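Local coordinates for porphyranase B (Zobellia galactanivorans, PDB 3JUU), which hydrolyses the sulfated red-algal polysaccharide porphyran at the linkages between beta-D-galactopyranose and alpha-L-galactopyranose-6-sulfate, at residues G53-A58 and K90-G95; S122-L127 and V241-D246. All blocks are in the same frame, centred on the assembly; numbering follows the deposited sequence.

In the fold
The two contacts lie in the beta-sandwich (jelly roll) of this glycoside hydrolase family 16 enzyme. Both segments of contact 1 precede those of contact 2 in the chain, and the centres lie about 12 Å apart. Contact 1 sets a loop against the start of strand 90-101, toward the outside of the molecule. Contact 2 is buried near the centre and joins strand 122-128 to the end of strand 237-242. Strands 90-101 and 237-242 are antiparallel neighbours. The contacts meet directly where Arg57 NH1 forms a 2.8 Å salt bridge with Glu243 OE1. Trp54, Arg57 and Glu243 probably all bind substrate, so both contacts probably contribute to one substrate site.

Contact 1. Residues G53-A58 and K90-G95; sequences GWIGRA and KTYTHG
Tyr92 and the backbone of Gly56 make the hydrogen bond of this contact. Tyr92 OH donates a hydrogen bond to Gly56 O at 2.7 Å. The hydroxyl does not sit on a lone pair of that oxygen. It stands above the carbonyl plane, 41° out of it. Gly56 O lies at the edge of the phenol ring, near its plane. Tyr92 CG is anti to the carbonyl carbon (chi1 -71°), and the ring reaches across to the loop from there.

Most of the apolar contacts are made with the same ring. Ala58 CB sits over one face in a CH-pi contact, 3.9 Å from the centroid of the Tyr92 ring and 17° off its normal. Ala58 CA is closer still, 3.4 Å from Tyr92 CE1. Ile55 crosses the tyrosine side chain at about a right angle, with its CD1 3.7 Å from Tyr92 OH. Lys90 packs its aliphatic part on Ala58 instead, with Lys90 CB 3.9 Å from Ala58 CB. Tyr92 is thus held by a bond at its hydroxyl and by a methyl group over its face.

Trp54 and Arg57 of the same loop probably bind substrate. Trp54 CZ2 lies against one face of the Arg57 guanidinium, 3.6 Å above its plane. The partner of Arg57 NH1 is Glu243.

Residues 53-58 belong to the loop between strands 47-48 and 60-62. Both of these strands pair with strand 90-101, the first antiparallel and the second parallel. On strand 90-101, Tyr92 also bonds through its backbone to Ile85 of strand 73-87.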
ATOM      1  N   GLY A  53     -12.757   9.211   0.362  1.00 14.97           N
ATOM      2  CA  GLY A  53     -13.685   8.858  -0.775  1.00 15.68           C
ATOM      3  C   GLY A  53     -13.991   7.339  -0.780  1.00 16.65           C
ATOM      4  O   GLY A  53     -15.122   6.947  -1.009  1.00 18.94           O
ATOM      5  N   TRP A  54     -13.002   6.490  -0.540  1.00 14.26           N
ATOM      6  CA  TRP A  54     -13.223   5.049  -0.700  1.00 13.57           C
ATOM      7  C   TRP A  54     -13.623   4.418   0.642  1.00 12.39           C
ATOM      8  O   TRP A  54     -12.832   4.380   1.580  1.00 12.54           O
ATOM      9  CB  TRP A  54     -11.968   4.428  -1.308  1.00 12.56           C
ATOM     10  CG  TRP A  54     -12.109   2.962  -1.648  1.00 11.06           C
ATOM     11  CD1 TRP A  54     -13.266   2.311  -2.012  1.00 10.52           C
ATOM     12  CD2 TRP A  54     -11.043   1.979  -1.651  1.00  9.64           C
ATOM     13  NE1 TRP A  54     -12.950   0.950  -2.244  1.00  8.60           N
ATOM     14  CE2 TRP A  54     -11.604   0.747  -2.000  1.00  9.46           C
ATOM     15  CE3 TRP A  54      -9.653   2.041  -1.386  1.00 11.54           C
ATOM     16  CZ2 TRP A  54     -10.822  -0.425  -2.118  1.00 12.41           C
ATOM     17  CZ3 TRP A  54      -8.899   0.918  -1.497  1.00 11.81           C
ATOM     18  CH2 TRP A  54      -9.458  -0.307  -1.873  1.00 10.93           C
ATOM     19  N   ILE A  55     -14.866   3.951   0.740  1.00 12.71           N
ATOM     20  CA  ILE A  55     -15.307   3.371   2.017  1.00 12.48           C
ATOM     21  C   ILE A  55     -14.899   1.901   2.198  1.00 13.47           C
ATOM     22  O   ILE A  55     -15.032   1.373   3.304  1.00 11.57           O
ATOM     23  CB  ILE A  55     -16.885   3.504   2.172  1.00 14.08           C
ATOM     24  CG1 ILE A  55     -17.593   2.543   1.236  1.00 14.18           C
ATOM     25  CG2 ILE A  55     -17.264   5.020   1.985  1.00 15.40           C
ATOM     26  CD1 ILE A  55     -19.124   2.493   1.492  1.00 15.79           C
ATOM     27  N   GLY A  56     -14.396   1.257   1.139  1.00 10.59           N
ATOM     28  CA  GLY A  56     -14.122  -0.169   1.155  1.00 11.42           C
ATOM     29  C   GLY A  56     -14.759  -0.910   0.028  1.00 11.11           C
ATOM     30  O   GLY A  56     -15.860  -0.514  -0.464  1.00 10.64           O
ATOM     31  N   ARG A  57     -14.086  -1.948  -0.458  1.00 10.45           N
ATOM     32  CA  ARG A  57     -14.705  -2.793  -1.468  1.00 11.72           C
ATOM     33  C   ARG A  57     -15.593  -3.786  -0.725  1.00 11.08           C
ATOM     34  O   ARG A  57     -15.104  -4.517   0.157  1.00 10.48           O
ATOM     35  CB  ARG A  57     -13.648  -3.544  -2.280  1.00 10.06           C
ATOM     36  CG  ARG A  57     -14.189  -4.497  -3.363  1.00 12.07           C
ATOM     37  CD  ARG A  57     -13.035  -5.112  -4.193  1.00 11.72           C
ATOM     38  NE  ARG A  57     -12.074  -4.101  -4.735  1.00 12.74           N
ATOM     39  CZ  ARG A  57     -10.873  -3.820  -4.255  1.00 12.44           C
ATOM     40  NH1 ARG A  57     -10.354  -4.419  -3.155  1.00 10.25           N
ATOM     41  NH2 ARG A  57     -10.121  -2.906  -4.872  1.00 13.91           N
ATOM     42  N   ALA A  58     -16.867  -3.892  -1.119  1.00 10.68           N
ATOM     43  CA  ALA A  58     -17.688  -4.839  -0.331  1.00 10.57           C
ATOM     44  C   ALA A  58     -17.111  -6.270  -0.482  1.00  9.51           C
ATOM     45  O   ALA A  58     -16.689  -6.682  -1.550  1.00  9.93           O
ATOM     46  CB  ALA A  58     -19.174  -4.785  -0.770  1.00 11.49           C
ATOM     47  N   LYS A  90     -24.781  -2.235  -1.225  1.00 14.46           N
ATOM     48  CA  LYS A  90     -24.038  -3.506  -1.043  1.00 14.82           C
ATOM     49  C   LYS A  90     -23.904  -3.862   0.462  1.00 13.54           C
ATOM     50  O   LYS A  90     -23.792  -2.975   1.336  1.00 12.36           O
ATOM     51  CB  LYS A  90     -22.651  -3.348  -1.678  1.00 15.85           C
ATOM     52  CG  LYS A  90     -22.719  -3.143  -3.156  1.00 20.94           C
ATOM     53  CD  LYS A  90     -21.377  -3.218  -3.798  1.00 33.05           C
ATOM     54  CE  LYS A  90     -21.568  -3.494  -5.326  1.00 41.58           C
ATOM     55  NZ  LYS A  90     -20.302  -3.456  -6.175  1.00 46.06           N
ATOM     56  N   THR A  91     -23.872  -5.168   0.744  1.00 13.49           N
ATOM     57  CA  THR A  91     -23.730  -5.614   2.135  1.00 11.63           C
ATOM     58  C   THR A  91     -22.220  -5.782   2.494  1.00 11.82           C
ATOM     59  O   THR A  91     -21.474  -6.493   1.787  1.00 12.89           O
ATOM     60  CB  THR A  91     -24.491  -6.951   2.290  1.00 12.90           C
ATOM     61  OG1 THR A  91     -25.916  -6.674   2.207  1.00 13.42           O
ATOM     62  CG2 THR A  91     -24.222  -7.574   3.697  1.00 10.71           C
ATOM     63  N   TYR A  92     -21.838  -5.167   3.591  1.00 10.31           N
ATOM     64  CA  TYR A  92     -20.514  -5.330   4.232  1.00  9.95           C
ATOM     65  C   TYR A  92     -20.658  -6.213   5.481  1.00 10.25           C
ATOM     66  O   TYR A  92     -21.600  -5.996   6.310  1.00 12.50           O
ATOM     67  CB  TYR A  92     -20.017  -3.959   4.616  1.00  9.29           C
ATOM     68  CG  TYR A  92     -19.614  -3.115   3.406  1.00 11.91           C
ATOM     69  CD1 TYR A  92     -18.252  -3.000   3.009  1.00  9.83           C
ATOM     70  CD2 TYR A  92     -20.567  -2.381   2.707  1.00 11.07           C
ATOM     71  CE1 TYR A  92     -17.896  -2.232   1.876  1.00 12.11           C
ATOM     72  CE2 TYR A  92     -20.197  -1.658   1.536  1.00 12.32           C
ATOM     73  CZ  TYR A  92     -18.878  -1.574   1.147  1.00 10.31           C
ATOM     74  OH  TYR A  92     -18.550  -0.802  -0.010  1.00 11.00           O
ATOM     75  N   THR A  93     -19.744  -7.175   5.633  1.00  9.11           N
ATOM     76  CA  THR A  93     -19.811  -8.084   6.767  1.00 10.68           C
ATOM     77  C   THR A  93     -18.543  -8.065   7.550  1.00 11.26           C
ATOM     78  O   THR A  93     -18.503  -8.583   8.661  1.00 10.27           O
ATOM     79  CB  THR A  93     -20.014  -9.498   6.284  1.00  9.95           C
ATOM     80  OG1 THR A  93     -19.035  -9.799   5.254  1.00 10.34           O
ATOM     81  CG2 THR A  93     -21.407  -9.675   5.644  1.00 11.02           C
ATOM     82  N   HIS A  94     -17.478  -7.473   6.973  1.00  9.43           N
ATOM     83  CA  HIS A  94     -16.142  -7.504   7.640  1.00 10.00           C
ATOM     84  C   HIS A  94     -15.593  -6.091   7.783  1.00  9.68           C
ATOM     85  O   HIS A  94     -15.944  -5.174   6.969  1.00 11.28           O
ATOM     86  CB  HIS A  94     -15.144  -8.328   6.804  1.00  8.34           C
ATOM     87  CG  HIS A  94     -15.421  -9.806   6.804  1.00  8.50           C
ATOM     88  ND1 HIS A  94     -16.529 -10.366   6.192  1.00 10.62           N
ATOM     89  CD2 HIS A  94     -14.745 -10.838   7.375  1.00  9.01           C
ATOM     90  CE1 HIS A  94     -16.497 -11.679   6.332  1.00  8.24           C
ATOM     91  NE2 HIS A  94     -15.444 -11.983   7.093  1.00  8.18           N
ATOM     92  N   GLY A  95     -14.727  -5.896   8.795  1.00  9.28           N
ATOM     93  CA  GLY A  95     -14.054  -4.587   8.953  1.00  7.28           C
ATOM     94  C   GLY A  95     -12.606  -4.668   8.526  1.00  9.84           C
ATOM     95  O   GLY A  95     -11.914  -5.580   8.952  1.00  9.76           O
TER

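Contact 2. Residues S122-L127 and V241-D246; sequences SSTFWL and VVETYD
This contact belongs to the probable substrate site of the family 16 beta-sandwich, where strand 122-128 pairs antiparallel with the end of strand 237-242. Ser122 and Glu243 are linked three times. Ser122 N donates to Glu243 O at 2.9 Å, within the carbonyl plane and fairly straight (164°). Glu243 N donates to Ser122 OG, also at 2.9 Å but more bent. The hydroxyl in turn donates a hydrogen bond to Glu243 OE2 at 2.7 Å, reaching the anti side of the carboxylate. Ser122 OG lies between its backbone N and carbonyl carbon (chi1 78°), which turns it toward both groups. The serine thus fixes the carboxylate of Glu243, a probable substrate ligand. The other carboxylate oxygen is engaged by Arg57 of contact 1.

Thr124 makes the next link. Its OG1 donates to Val241 O at 2.7 Å, with the donor tilted 18° from the carbonyl plane. Trp126 NE1 gives a weak bond to the same OG1, which lies at the indole edge. Val241 CB also approaches that edge, 3.9 Å from Trp126 NE1. The methyl CG2 of Thr124 touches both Glu243 OE2 and Tyr245 OH, 3.5 Å from each. Ser122 CB meets the tyrosine ring obliquely at CE2. Tyr245 OH is hydrogen-bonded to Glu148, the probable proton donor, which places this contact beside the catalytic residues.

On its other side, strand 122-128 pairs antiparallel with strand 141-150, which carries the probable nucleophile Glu143; Trp126 touches that residue. Strand 108-115 packs against Ser123, Phe125 and Leu127. Strand 237-242 continues the sheet to strand 90-101.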
ATOM      1  N   SER A 122      -6.387  -8.143   2.632  1.00  8.15           N
ATOM      2  CA  SER A 122      -5.100  -7.695   2.132  1.00  8.45           C
ATOM      3  C   SER A 122      -4.208  -7.038   3.188  1.00  7.94           C
ATOM      4  O   SER A 122      -4.661  -6.668   4.334  1.00  8.53           O
ATOM      5  CB  SER A 122      -5.386  -6.689   0.988  1.00  5.70           C
ATOM      6  OG  SER A 122      -5.765  -5.416   1.545  1.00  9.51           O
ATOM      7  N   SER A 123      -2.928  -6.898   2.832  1.00  6.86           N
ATOM      8  CA  SER A 123      -2.005  -6.001   3.542  1.00  7.09           C
ATOM      9  C   SER A 123      -1.205  -5.246   2.476  1.00  8.88           C
ATOM     10  O   SER A 123      -0.599  -5.916   1.653  1.00  7.31           O
ATOM     11  CB  SER A 123      -1.018  -6.836   4.340  1.00  7.84           C
ATOM     12  OG  SER A 123      -1.690  -7.548   5.368  1.00 11.12           O
ATOM     13  N   THR A 124      -1.322  -3.906   2.414  1.00  8.77           N
ATOM     14  CA  THR A 124      -0.863  -3.201   1.228  1.00  9.09           C
ATOM     15  C   THR A 124      -0.114  -1.939   1.578  1.00  8.68           C
ATOM     16  O   THR A 124      -0.292  -1.338   2.699  1.00  9.52           O
ATOM     17  CB  THR A 124      -2.050  -2.827   0.301  1.00  9.63           C
ATOM     18  OG1 THR A 124      -2.876  -1.824   0.932  1.00  9.98           O
ATOM     19  CG2 THR A 124      -2.948  -4.085  -0.051  1.00  7.68           C
ATOM     20  N   PHE A 125       0.674  -1.486   0.614  1.00  8.07           N
ATOM     21  CA  PHE A 125       1.400  -0.224   0.775  1.00  8.06           C
ATOM     22  C   PHE A 125       1.558   0.315  -0.663  1.00  8.75           C
ATOM     23  O   PHE A 125       2.089  -0.445  -1.525  1.00  9.59           O
ATOM     24  CB  PHE A 125       2.793  -0.549   1.320  1.00  8.35           C
ATOM     25  CG  PHE A 125       3.675   0.669   1.514  1.00  7.71           C
ATOM     26  CD1 PHE A 125       3.197   1.825   2.189  1.00  9.76           C
ATOM     27  CD2 PHE A 125       5.003   0.694   1.005  1.00  8.63           C
ATOM     28  CE1 PHE A 125       4.045   2.947   2.368  1.00 10.28           C
ATOM     29  CE2 PHE A 125       5.862   1.810   1.198  1.00  8.87           C
ATOM     30  CZ  PHE A 125       5.395   2.946   1.829  1.00 10.65           C
ATOM     31  N   TRP A 126       1.051   1.524  -0.928  1.00  7.61           N
ATOM     32  CA  TRP A 126       0.910   1.999  -2.330  1.00  9.01           C
ATOM     33  C   TRP A 126       0.752   3.505  -2.410  1.00  8.89           C
ATOM     34  O   TRP A 126       0.606   4.176  -1.342  1.00  8.85           O
ATOM     35  CB  TRP A 126      -0.173   1.230  -3.119  1.00  7.73           C
ATOM     36  CG  TRP A 126      -1.575   1.121  -2.449  1.00  7.69           C
ATOM     37  CD1 TRP A 126      -1.863   0.372  -1.332  1.00  9.06           C
ATOM     38  CD2 TRP A 126      -2.788   1.780  -2.832  1.00  5.56           C
ATOM     39  NE1 TRP A 126      -3.226   0.495  -1.046  1.00 10.32           N
ATOM     40  CE2 TRP A 126      -3.807   1.337  -1.948  1.00  8.43           C
ATOM     41  CE3 TRP A 126      -3.139   2.638  -3.908  1.00 10.56           C
ATOM     42  CZ2 TRP A 126      -5.149   1.810  -1.992  1.00  8.81           C
ATOM     43  CZ3 TRP A 126      -4.485   3.084  -4.016  1.00 10.98           C
ATOM     44  CH2 TRP A 126      -5.503   2.644  -3.053  1.00 11.36           C
ATOM     45  N   LEU A 127       0.764   4.016  -3.651  1.00  9.28           N
ATOM     46  CA  LEU A 127       0.648   5.462  -3.916  1.00  9.28           C
ATOM     47  C   LEU A 127      -0.419   5.591  -4.951  1.00  8.15           C
ATOM     48  O   LEU A 127      -0.495   4.747  -5.869  1.00  8.13           O
ATOM     49  CB  LEU A 127       1.996   5.977  -4.571  1.00  7.82           C
ATOM     50  CG  LEU A 127       3.120   6.125  -3.510  1.00  9.47           C
ATOM     51  CD1 LEU A 127       4.569   6.008  -4.086  1.00  9.63           C
ATOM     52  CD2 LEU A 127       2.938   7.492  -2.836  1.00  8.65           C
ATOM     53  N   VAL A 241      -3.589  -0.066   3.480  1.00 10.16           N
ATOM     54  CA  VAL A 241      -5.013  -0.441   3.390  1.00  9.00           C
ATOM     55  C   VAL A 241      -5.118  -1.922   3.600  1.00  8.80           C
ATOM     56  O   VAL A 241      -4.295  -2.730   3.087  1.00  8.87           O
ATOM     57  CB  VAL A 241      -5.633  -0.014   2.014  1.00  7.97           C
ATOM     58  CG1 VAL A 241      -7.050  -0.667   1.780  1.00 12.01           C
ATOM     59  CG2 VAL A 241      -5.694   1.558   1.926  1.00 10.04           C
ATOM     60  N   VAL A 242      -6.189  -2.307   4.285  1.00  8.51           N
ATOM     61  CA  VAL A 242      -6.461  -3.727   4.549  1.00  7.87           C
ATOM     62  C   VAL A 242      -7.908  -3.890   4.080  1.00  8.46           C
ATOM     63  O   VAL A 242      -8.821  -3.247   4.631  1.00  8.53           O
ATOM     64  CB  VAL A 242      -6.341  -4.023   6.095  1.00  7.71           C
ATOM     65  CG1 VAL A 242      -6.961  -5.450   6.407  1.00  6.01           C
ATOM     66  CG2 VAL A 242      -4.850  -3.967   6.535  1.00  8.37           C
ATOM     67  N   GLU A 243      -8.128  -4.689   3.034  1.00  8.12           N
ATOM     68  CA  GLU A 243      -9.427  -4.654   2.311  1.00  8.97           C
ATOM     69  C   GLU A 243      -9.852  -6.089   1.980  1.00  9.55           C
ATOM     70  O   GLU A 243      -9.050  -7.028   2.166  1.00  8.64           O
ATOM     71  CB  GLU A 243      -9.230  -3.917   0.986  1.00  9.81           C
ATOM     72  CG  GLU A 243      -8.536  -4.758  -0.071  1.00  8.66           C
ATOM     73  CD  GLU A 243      -7.564  -3.918  -0.884  1.00 15.10           C
ATOM     74  OE1 GLU A 243      -7.969  -3.498  -1.998  1.00 12.08           O
ATOM     75  OE2 GLU A 243      -6.421  -3.701  -0.423  1.00 13.72           O
ATOM     76  N   THR A 244     -11.036  -6.265   1.393  1.00  8.72           N
ATOM     77  CA  THR A 244     -11.328  -7.576   0.738  1.00  8.46           C
ATOM     78  C   THR A 244     -11.102  -7.371  -0.787  1.00  9.24           C
ATOM     79  O   THR A 244     -11.484  -6.340  -1.363  1.00  9.36           O
ATOM     80  CB  THR A 244     -12.809  -7.984   1.017  1.00  8.25           C
ATOM     81  OG1 THR A 244     -13.624  -6.819   0.756  1.00  7.43           O
ATOM     82  CG2 THR A 244     -12.988  -8.390   2.544  1.00 11.25           C
ATOM     83  N   TYR A 245     -10.477  -8.351  -1.402  1.00  9.66           N
ATOM     84  CA  TYR A 245     -10.399  -8.433  -2.858  1.00 10.30           C
ATOM     85  C   TYR A 245     -11.475  -9.401  -3.377  1.00 10.22           C
ATOM     86  O   TYR A 245     -11.703 -10.429  -2.789  1.00  8.26           O
ATOM     87  CB  TYR A 245      -9.065  -9.109  -3.198  1.00 10.06           C
ATOM     88  CG  TYR A 245      -7.856  -8.270  -2.956  1.00  8.93           C
ATOM     89  CD1 TYR A 245      -7.688  -7.048  -3.570  1.00 10.03           C
ATOM     90  CD2 TYR A 245      -6.793  -8.791  -2.169  1.00  9.75           C
ATOM     91  CE1 TYR A 245      -6.458  -6.305  -3.434  1.00 10.51           C
ATOM     92  CE2 TYR A 245      -5.610  -8.085  -2.061  1.00  8.32           C
ATOM     93  CZ  TYR A 245      -5.467  -6.842  -2.652  1.00 10.09           C
ATOM     94  OH  TYR A 245      -4.248  -6.194  -2.491  1.00 11.05           O
ATOM     95  N   ASP A 246     -12.124  -9.067  -4.496  1.00 10.54           N
ATOM     96  CA  ASP A 246     -13.149  -9.968  -5.056  1.00 12.08           C
ATOM     97  C   ASP A 246     -12.611 -11.327  -5.384  1.00 13.54           C
ATOM     98  O   ASP A 246     -13.358 -12.334  -5.357  1.00 14.31           O
ATOM     99  CB  ASP A 246     -13.680  -9.333  -6.355  1.00 12.08           C
ATOM    100  CG  ASP A 246     -14.647  -8.158  -6.079  1.00 18.33           C
ATOM    101  OD1 ASP A 246     -14.979  -7.825  -4.899  1.00 18.83           O
ATOM    102  OD2 ASP A 246     -15.032  -7.539  -7.051  1.00 19.70           O
TER